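Poly(ADP-ribose) glycohydrolase (Thermomonospora curvata, PDB 3SIG) probably hydrolyses the ribose-ribose bonds of poly(ADP-ribose), releasing ADP-ribose, which is bound in this structure. Local coordinates at residues A22-V27 / L163-Y168; A116-L121 / V155-A160. All coordinates share one frame; numbering follows the deposited sequence.

Overall arrangement
From the N terminus, helix 2-17 leads into a two-stranded antiparallel hairpin, strands 19-21 and 27-29, whose turn forms the first half of interaction 1. The chain then passes through helix 111-118, where 116-121 opens interaction 2, and that contact closes when strand 147-157 brings in 155-160. Interaction 1 closes soon afterwards at 163-168, so interaction 2 is nested within the longer loop. Strands 147-157 and 163-175 are antiparallel neighbours in the large mixed sheet of this macrodomain-clan fold, and Leu164 pairs with Phe156 between them. Interaction 1 thus ties the hairpin turn to the sheet, and interaction 2 ties the end of helix 111-118 to it.

Interaction 1: residues A22-V27 / L163-Y168; sequences APSGRV and LLEEPY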
ATOM      1  N   ALA A  22       2.883  23.746   8.266  1.00 14.16           N
ATOM      2  CA  ALA A  22       4.087  23.368   7.560  1.00 14.98           C
ATOM      3  C   ALA A  22       5.305  24.093   8.121  1.00 16.04           C
ATOM      4  O   ALA A  22       5.180  25.052   8.884  1.00 15.64           O
ATOM      5  CB  ALA A  22       3.948  23.657   6.070  1.00 16.10           C
ATOM      6  N   PRO A  23       6.511  23.648   7.741  1.00 16.31           N
ATOM      7  CA  PRO A  23       7.693  24.256   8.348  1.00 17.44           C
ATOM      8  C   PRO A  23       7.863  25.741   8.054  1.00 18.91           C
ATOM      9  O   PRO A  23       8.462  26.438   8.872  1.00 21.06           O
ATOM     10  CB  PRO A  23       8.838  23.431   7.748  1.00 19.92           C
ATOM     11  CG  PRO A  23       8.265  22.123   7.515  1.00 19.85           C
ATOM     12  CD  PRO A  23       6.845  22.382   7.065  1.00 15.66           C
ATOM     13  N   SER A  24       7.353  26.213   6.920  1.00 18.42           N
ATOM     14  CA  SER A  24       7.411  27.642   6.590  1.00 19.70           C
ATOM     15  C   SER A  24       6.524  28.440   7.506  1.00 17.40           C
ATOM     16  O   SER A  24       6.704  29.655   7.623  1.00 21.40           O
ATOM     17  CB  SER A  24       6.913  27.885   5.167  1.00 20.06           C
ATOM     18  OG  SER A  24       5.523  27.605   5.088  1.00 19.62           O
ATOM     19  N   GLY A  25       5.578  27.790   8.153  1.00 18.42           N
ATOM     20  CA  GLY A  25       4.550  28.463   8.919  1.00 16.47           C
ATOM     21  C   GLY A  25       3.213  28.492   8.218  1.00 16.65           C
ATOM     22  O   GLY A  25       2.209  28.806   8.851  1.00 16.48           O
ATOM     23  N   ARG A  26       3.174  28.145   6.935  1.00 17.16           N
ATOM     24  CA  ARG A  26       1.921  28.032   6.199  1.00 15.80           C
ATOM     25  C   ARG A  26       0.999  27.046   6.919  1.00 12.49           C
ATOM     26  O   ARG A  26       1.410  25.954   7.268  1.00 13.88           O
ATOM     27  CB  ARG A  26       2.215  27.532   4.770  1.00 20.91           C
ATOM     28  CG  ARG A  26       0.999  27.215   3.910  1.00 25.73           C
ATOM     29  CD  ARG A  26       1.374  26.672   2.523  1.00 39.99           C
ATOM     30  NE  ARG A  26       0.247  26.809   1.591  1.00 52.28           N
ATOM     31  CZ  ARG A  26      -0.428  25.806   1.020  1.00 58.67           C
ATOM     32  NH1 ARG A  26      -0.101  24.537   1.242  1.00 57.81           N
ATOM     33  NH2 ARG A  26      -1.436  26.073   0.199  1.00 60.67           N
ATOM     34  N   VAL A  27      -0.264  27.426   7.095  1.00 13.87           N
ATOM     35  CA  VAL A  27      -1.267  26.535   7.651  1.00 13.06           C
ATOM     36  C   VAL A  27      -2.044  25.909   6.486  1.00 11.90           C
ATOM     37  O   VAL A  27      -2.700  26.596   5.700  1.00 14.30           O
ATOM     38  CB  VAL A  27      -2.195  27.253   8.662  1.00 12.82           C
ATOM     39  CG1 VAL A  27      -3.181  26.273   9.197  1.00 14.77           C
ATOM     40  CG2 VAL A  27      -1.359  27.847   9.799  1.00 14.88           C
ATOM     41  N   LEU A 163       6.410  17.785   7.775  1.00 13.91           N
ATOM     42  CA  LEU A 163       5.174  18.138   7.120  1.00 12.99           C
ATOM     43  C   LEU A 163       5.470  18.858   5.807  1.00 12.81           C
ATOM     44  O   LEU A 163       6.427  19.624   5.733  1.00 14.64           O
ATOM     45  CB  LEU A 163       4.281  18.987   8.044  1.00 14.08           C
ATOM     46  CG  LEU A 163       3.703  18.199   9.228  1.00 12.61           C
ATOM     47  CD1 LEU A 163       3.280  19.133  10.364  1.00 13.27           C
ATOM     48  CD2 LEU A 163       2.550  17.322   8.777  1.00 13.61           C
ATOM     49  N   LEU A 164       4.627  18.667   4.794  1.00 13.29           N
ATOM     50  CA  LEU A 164       4.883  19.207   3.464  1.00 13.16           C
ATOM     51  C   LEU A 164       4.251  20.566   3.278  1.00 13.10           C
ATOM     52  O   LEU A 164       3.131  20.834   3.730  1.00 13.73           O
ATOM     53  CB  LEU A 164       4.347  18.257   2.387  1.00 12.16           C
ATOM     54  CG  LEU A 164       4.954  16.856   2.355  1.00 14.36           C
ATOM     55  CD1 LEU A 164       4.341  16.002   1.262  1.00 14.90           C
ATOM     56  CD2 LEU A 164       6.450  16.920   2.134  1.00 15.45           C
ATOM     57  N   GLU A 165       4.958  21.411   2.551  1.00 15.06           N
ATOM     58  CA  GLU A 165       4.407  22.718   2.168  1.00 16.08           C
ATOM     59  C   GLU A 165       3.196  22.550   1.266  1.00 18.02           C
ATOM     60  O   GLU A 165       2.211  23.274   1.367  1.00 18.97           O
ATOM     61  CB  GLU A 165       5.455  23.549   1.438  1.00 18.51           C
ATOM     62  CG  GLU A 165       6.648  23.924   2.297  1.00 21.35           C
ATOM     63  CD  GLU A 165       6.275  24.805   3.484  1.00 20.09           C
ATOM     64  OE1 GLU A 165       5.326  25.601   3.350  1.00 19.40           O
ATOM     65  OE2 GLU A 165       6.915  24.679   4.555  1.00 20.52           O
ATOM     66  N   GLU A 166       3.243  21.513   0.429  1.00 19.11           N
ATOM     67  CA  GLU A 166       2.169  21.229  -0.501  1.00 23.55           C
ATOM     68  C   GLU A 166       1.869  19.733  -0.468  1.00 17.64           C
ATOM     69  O   GLU A 166       2.661  18.946  -0.942  1.00 21.47           O
ATOM     70  CB  GLU A 166       2.599  21.634  -1.917  1.00 33.41           C
ATOM     71  CG  GLU A 166       1.595  21.292  -3.013  1.00 45.36           C
ATOM     72  CD  GLU A 166       0.353  22.154  -2.957  1.00 56.59           C
ATOM     73  OE1 GLU A 166       0.478  23.389  -3.114  1.00 59.27           O
ATOM     74  OE2 GLU A 166      -0.747  21.596  -2.750  1.00 59.94           O
ATOM     75  N   PRO A 167       0.746  19.375   0.099  1.00 15.83           N
ATOM     76  CA  PRO A 167       0.326  17.967   0.100  1.00 15.89           C
ATOM     77  C   PRO A 167      -0.030  17.488  -1.305  1.00 13.25           C
ATOM     78  O   PRO A 167      -0.325  18.265  -2.183  1.00 16.03           O
ATOM     79  CB  PRO A 167      -0.904  17.971   0.997  1.00 20.92           C
ATOM     80  CG  PRO A 167      -1.369  19.419   0.996  1.00 21.66           C
ATOM     81  CD  PRO A 167      -0.210  20.253   0.792  1.00 22.15           C
ATOM     82  N   TYR A 168       0.011  16.192  -1.503  1.00 10.86           N
ATOM     83  CA  TYR A 168      -0.390  15.597  -2.769  1.00 10.91           C
ATOM     84  C   TYR A 168      -1.342  14.476  -2.468  1.00 11.09           C
ATOM     85  O   TYR A 168      -1.372  13.999  -1.360  1.00 14.95           O
ATOM     86  CB  TYR A 168       0.833  15.154  -3.600  1.00 11.02           C
ATOM     87  CG  TYR A 168       1.712  14.110  -2.974  1.00  9.59           C
ATOM     88  CD1 TYR A 168       2.605  14.426  -1.983  1.00 10.81           C
ATOM     89  CD2 TYR A 168       1.614  12.775  -3.353  1.00 10.48           C
ATOM     90  CE1 TYR A 168       3.396  13.486  -1.394  1.00 11.05           C
ATOM     91  CE2 TYR A 168       2.407  11.833  -2.785  1.00 11.24           C
ATOM     92  CZ  TYR A 168       3.294  12.160  -1.793  1.00 11.03           C
ATOM     93  OH  TYR A 168       4.107  11.179  -1.219  1.00 12.25           O
TER
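With CG anti to its carbonyl carbon and the chain bent at chi2 (-63°), Glu165 brings its carboxylate to the turn of residues 22-25, where Ser24 receives it with OG set between its own backbone N and carbonyl carbon (chi1 67°). Both carboxylate oxygens are used. Ser24 N donates to the syn lone pair of Glu165 OE2 at 2.9 Å, and Ser24 OG donates to Glu165 OE1 at 2.7 Å, from the syn side but 23° out of the carboxylate plane. A serine suits this place because its OG also accepts from Arg26 N at 3.0 Å, making an ST turn, while Gly25 N bonds to Ala22 O within the type I turn. Glycine suits position 25 because, at its positive phi, a CB would be pressed against the carbonyl O of Ser24. Alongside, the Pro23 ring brings CD to 3.1 Å from Leu163 O, and the small Ala22 leaves room for the carboxylate beside its CB. Arg26, extended from CG to NE, reaches back so that NH1 makes a weak bond to Glu165 O. The turn links strands 19-21 and 27-29; Tyr20 of the first packs on Leu163 and Pro167 and hydrogen-bonds to Leu164 O, while the Leu164 side chain touches Arg79 of helix 74-84.

Interaction 2: residues A116-L121 / V155-A160; sequences ARSSGL and VFRDDA
Ser118 O accepts from the backbone N of Phe156 at 2.9 Å, with Arg157 N adding a weak second bond. The same oxygen sits 4.0 Å above the centre of the Phe156 ring. CG of that ring lies between its backbone N and carbonyl carbon (chi1 49°), which lays the ring under the Ser118-Ser119 backbone, and Phe156 CE1 comes to 3.4 Å from Ser119 C. A flat side chain suits this close cover. Beside it Arg157, extended from CG to NE, donates NE to Arg117 O at 2.9 Å, the donor tilted 22° from the carbonyl plane. Just beyond helix 111-118, Ser119 forms a single backbone bridge with Val155, so the chain leaving the helix runs against the end of strand 147-157, within the macrodomain-clan fold that holds ADP-ribose. A leucine in place of Arg157 would probably leave Arg117 O with Thr11 OG1 but without the NE donor, and Glu10 without its salt-bridge mate. Further out, one water donates to both Ser118 OG, at 2.7 Å, and Asp158 O. Ser118 OG also bonds to Gly114 O, and Ser119 OG to Leu115 O while accepting from Leu121 N in an ST turn. Glu10 and Thr11 of helix 2-17 hold Arg157 NH2, and Gly161 O takes NH1.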
ATOM      1  N   ALA A 116       0.505   5.479   7.325  1.00  8.25           N
ATOM      2  CA  ALA A 116      -0.457   6.003   8.281  1.00  8.26           C
ATOM      3  C   ALA A 116       0.063   7.244   9.032  1.00  8.59           C
ATOM      4  O   ALA A 116      -0.704   8.127   9.377  1.00  9.55           O
ATOM      5  CB  ALA A 116      -0.865   4.892   9.276  1.00  9.19           C
ATOM      6  N   ARG A 117       1.361   7.334   9.242  1.00  8.47           N
ATOM      7  CA  ARG A 117       1.911   8.497   9.906  1.00  9.04           C
ATOM      8  C   ARG A 117       1.925   9.689   8.976  1.00  9.04           C
ATOM      9  O   ARG A 117       2.037  10.829   9.432  1.00 10.34           O
ATOM     10  CB  ARG A 117       3.366   8.244  10.327  1.00 10.12           C
ATOM     11  CG  ARG A 117       3.534   7.377  11.579  1.00 11.03           C
ATOM     12  CD  ARG A 117       4.930   7.467  12.239  1.00 10.46           C
ATOM     13  NE  ARG A 117       5.984   7.261  11.269  1.00 13.53           N
ATOM     14  CZ  ARG A 117       6.411   6.086  10.840  1.00 12.71           C
ATOM     15  NH1 ARG A 117       5.923   4.956  11.335  1.00 12.49           N
ATOM     16  NH2 ARG A 117       7.322   6.043   9.889  1.00 12.63           N
ATOM     17  N   SER A 118       1.891   9.462   7.673  1.00  9.07           N
ATOM     18  CA  SER A 118       2.232  10.494   6.681  1.00  9.23           C
ATOM     19  C   SER A 118       1.073  10.984   5.850  1.00 10.04           C
ATOM     20  O   SER A 118       1.308  11.783   4.938  1.00 10.10           O
ATOM     21  CB  SER A 118       3.293   9.943   5.725  1.00 10.37           C
ATOM     22  OG  SER A 118       4.416   9.440   6.429  1.00 11.98           O
ATOM     23  N   SER A 119      -0.140  10.514   6.112  1.00  9.23           N
ATOM     24  CA  SER A 119      -1.231  10.750   5.174  1.00  9.22           C
ATOM     25  C   SER A 119      -2.566  10.668   5.888  1.00  8.75           C
ATOM     26  O   SER A 119      -2.607  10.457   7.113  1.00  9.46           O
ATOM     27  CB  SER A 119      -1.208   9.690   4.053  1.00  8.73           C
ATOM     28  OG  SER A 119      -1.643   8.428   4.525  1.00  9.32           O
ATOM     29  N   GLY A 120      -3.650  10.769   5.131  1.00  8.32           N
ATOM     30  CA  GLY A 120      -4.968  10.492   5.660  1.00  9.37           C
ATOM     31  C   GLY A 120      -5.422   9.045   5.613  1.00  7.52           C
ATOM     32  O   GLY A 120      -6.595   8.768   5.875  1.00  9.30           O
ATOM     33  N   LEU A 121      -4.494   8.137   5.369  1.00  7.24           N
ATOM     34  CA  LEU A 121      -4.887   6.750   5.168  1.00  7.93           C
ATOM     35  C   LEU A 121      -5.646   6.171   6.348  1.00  7.76           C
ATOM     36  O   LEU A 121      -6.610   5.445   6.160  1.00  8.00           O
ATOM     37  CB  LEU A 121      -3.662   5.900   4.871  1.00  9.05           C
ATOM     38  CG  LEU A 121      -3.937   4.412   4.638  1.00  9.68           C
ATOM     39  CD1 LEU A 121      -4.895   4.154   3.466  1.00 11.62           C
ATOM     40  CD2 LEU A 121      -2.596   3.704   4.440  1.00 13.04           C
ATOM     41  N   VAL A 155      -1.439  13.094   1.217  1.00  8.26           N
ATOM     42  CA  VAL A 155      -0.142  12.752   1.790  1.00  8.81           C
ATOM     43  C   VAL A 155       0.528  14.060   2.132  1.00  8.97           C
ATOM     44  O   VAL A 155       0.621  14.963   1.287  1.00 10.16           O
ATOM     45  CB  VAL A 155       0.716  11.963   0.789  1.00  8.17           C
ATOM     46  CG1 VAL A 155       2.063  11.603   1.386  1.00 10.43           C
ATOM     47  CG2 VAL A 155       0.002  10.713   0.362  1.00  8.98           C
ATOM     48  N   PHE A 156       0.989  14.176   3.367  1.00  9.91           N
ATOM     49  CA  PHE A 156       1.459  15.458   3.894  1.00  9.96           C
ATOM     50  C   PHE A 156       2.717  15.349   4.754  1.00 10.14           C
ATOM     51  O   PHE A 156       3.044  16.333   5.450  1.00 11.52           O
ATOM     52  CB  PHE A 156       0.319  16.203   4.640  1.00 11.05           C
ATOM     53  CG  PHE A 156      -0.427  15.354   5.650  1.00 10.94           C
ATOM     54  CD1 PHE A 156      -1.666  14.822   5.337  1.00 11.62           C
ATOM     55  CD2 PHE A 156       0.097  15.106   6.911  1.00 12.65           C
ATOM     56  CE1 PHE A 156      -2.350  14.047   6.254  1.00 11.87           C
ATOM     57  CE2 PHE A 156      -0.581  14.316   7.824  1.00 14.43           C
ATOM     58  CZ  PHE A 156      -1.797  13.780   7.487  1.00 12.84           C
ATOM     59  N   ARG A 157       3.473  14.245   4.678  1.00 11.24           N
ATOM     60  CA  ARG A 157       4.810  14.183   5.265  1.00 11.58           C
ATOM     61  C   ARG A 157       5.794  13.594   4.280  1.00 11.24           C
ATOM     62  O   ARG A 157       5.397  12.769   3.422  1.00 11.86           O
ATOM     63  CB  ARG A 157       4.883  13.359   6.557  1.00 13.01           C
ATOM     64  CG  ARG A 157       4.021  13.828   7.684  1.00 12.67           C
ATOM     65  CD  ARG A 157       4.358  13.087   8.973  1.00 12.94           C
ATOM     66  NE  ARG A 157       3.355  13.355   9.975  1.00 12.82           N
ATOM     67  CZ  ARG A 157       3.474  14.301  10.883  1.00 12.63           C
ATOM     68  NH1 ARG A 157       4.554  15.047  10.929  1.00 14.86           N
ATOM     69  NH2 ARG A 157       2.498  14.498  11.753  1.00 14.83           N
ATOM     70  N   ASP A 158       7.067  13.957   4.405  1.00 13.08           N
ATOM     71  CA  ASP A 158       8.147  13.308   3.669  1.00 13.33           C
ATOM     72  C   ASP A 158       8.691  12.103   4.445  1.00 12.56           C
ATOM     73  O   ASP A 158       8.163  11.759   5.481  1.00 14.36           O
ATOM     74  CB  ASP A 158       9.245  14.304   3.327  1.00 16.74           C
ATOM     75  CG  ASP A 158      10.014  14.800   4.543  1.00 14.86           C
ATOM     76  OD1 ASP A 158       9.932  14.272   5.672  1.00 14.93           O
ATOM     77  OD2 ASP A 158      10.797  15.772   4.357  1.00 22.65           O
ATOM     78  N   ASP A 159       9.781  11.511   3.944  1.00 15.30           N
ATOM     79  CA  ASP A 159      10.316  10.265   4.512  1.00 18.65           C
ATOM     80  C   ASP A 159      10.809  10.483   5.954  1.00 18.93           C
ATOM     81  O   ASP A 159      10.781   9.567   6.790  1.00 22.81           O
ATOM     82  CB  ASP A 159      11.466   9.720   3.649  1.00 18.31           C
ATOM     83  CG  ASP A 159      11.010   9.153   2.308  1.00 16.90           C
ATOM     84  OD1 ASP A 159       9.821   8.749   2.171  1.00 14.83           O
ATOM     85  OD2 ASP A 159      11.877   9.109   1.393  1.00 19.92           O
ATOM     86  N   ALA A 160      11.218  11.706   6.258  1.00 17.36           N
ATOM     87  CA  ALA A 160      11.753  12.014   7.580  1.00 19.16           C
ATOM     88  C   ALA A 160      10.673  12.386   8.597  1.00 20.82           C
ATOM     89  O   ALA A 160      10.975  12.587   9.781  1.00 23.68           O
ATOM     90  CB  ALA A 160      12.765  13.140   7.475  1.00 23.34           C
TER
HETATM   91  O   HOH W   1       8.143   7.594   7.603  1.00 39.81           O
HETATM   92  O   HOH W   2       6.828  10.182   7.362  1.00 19.73           O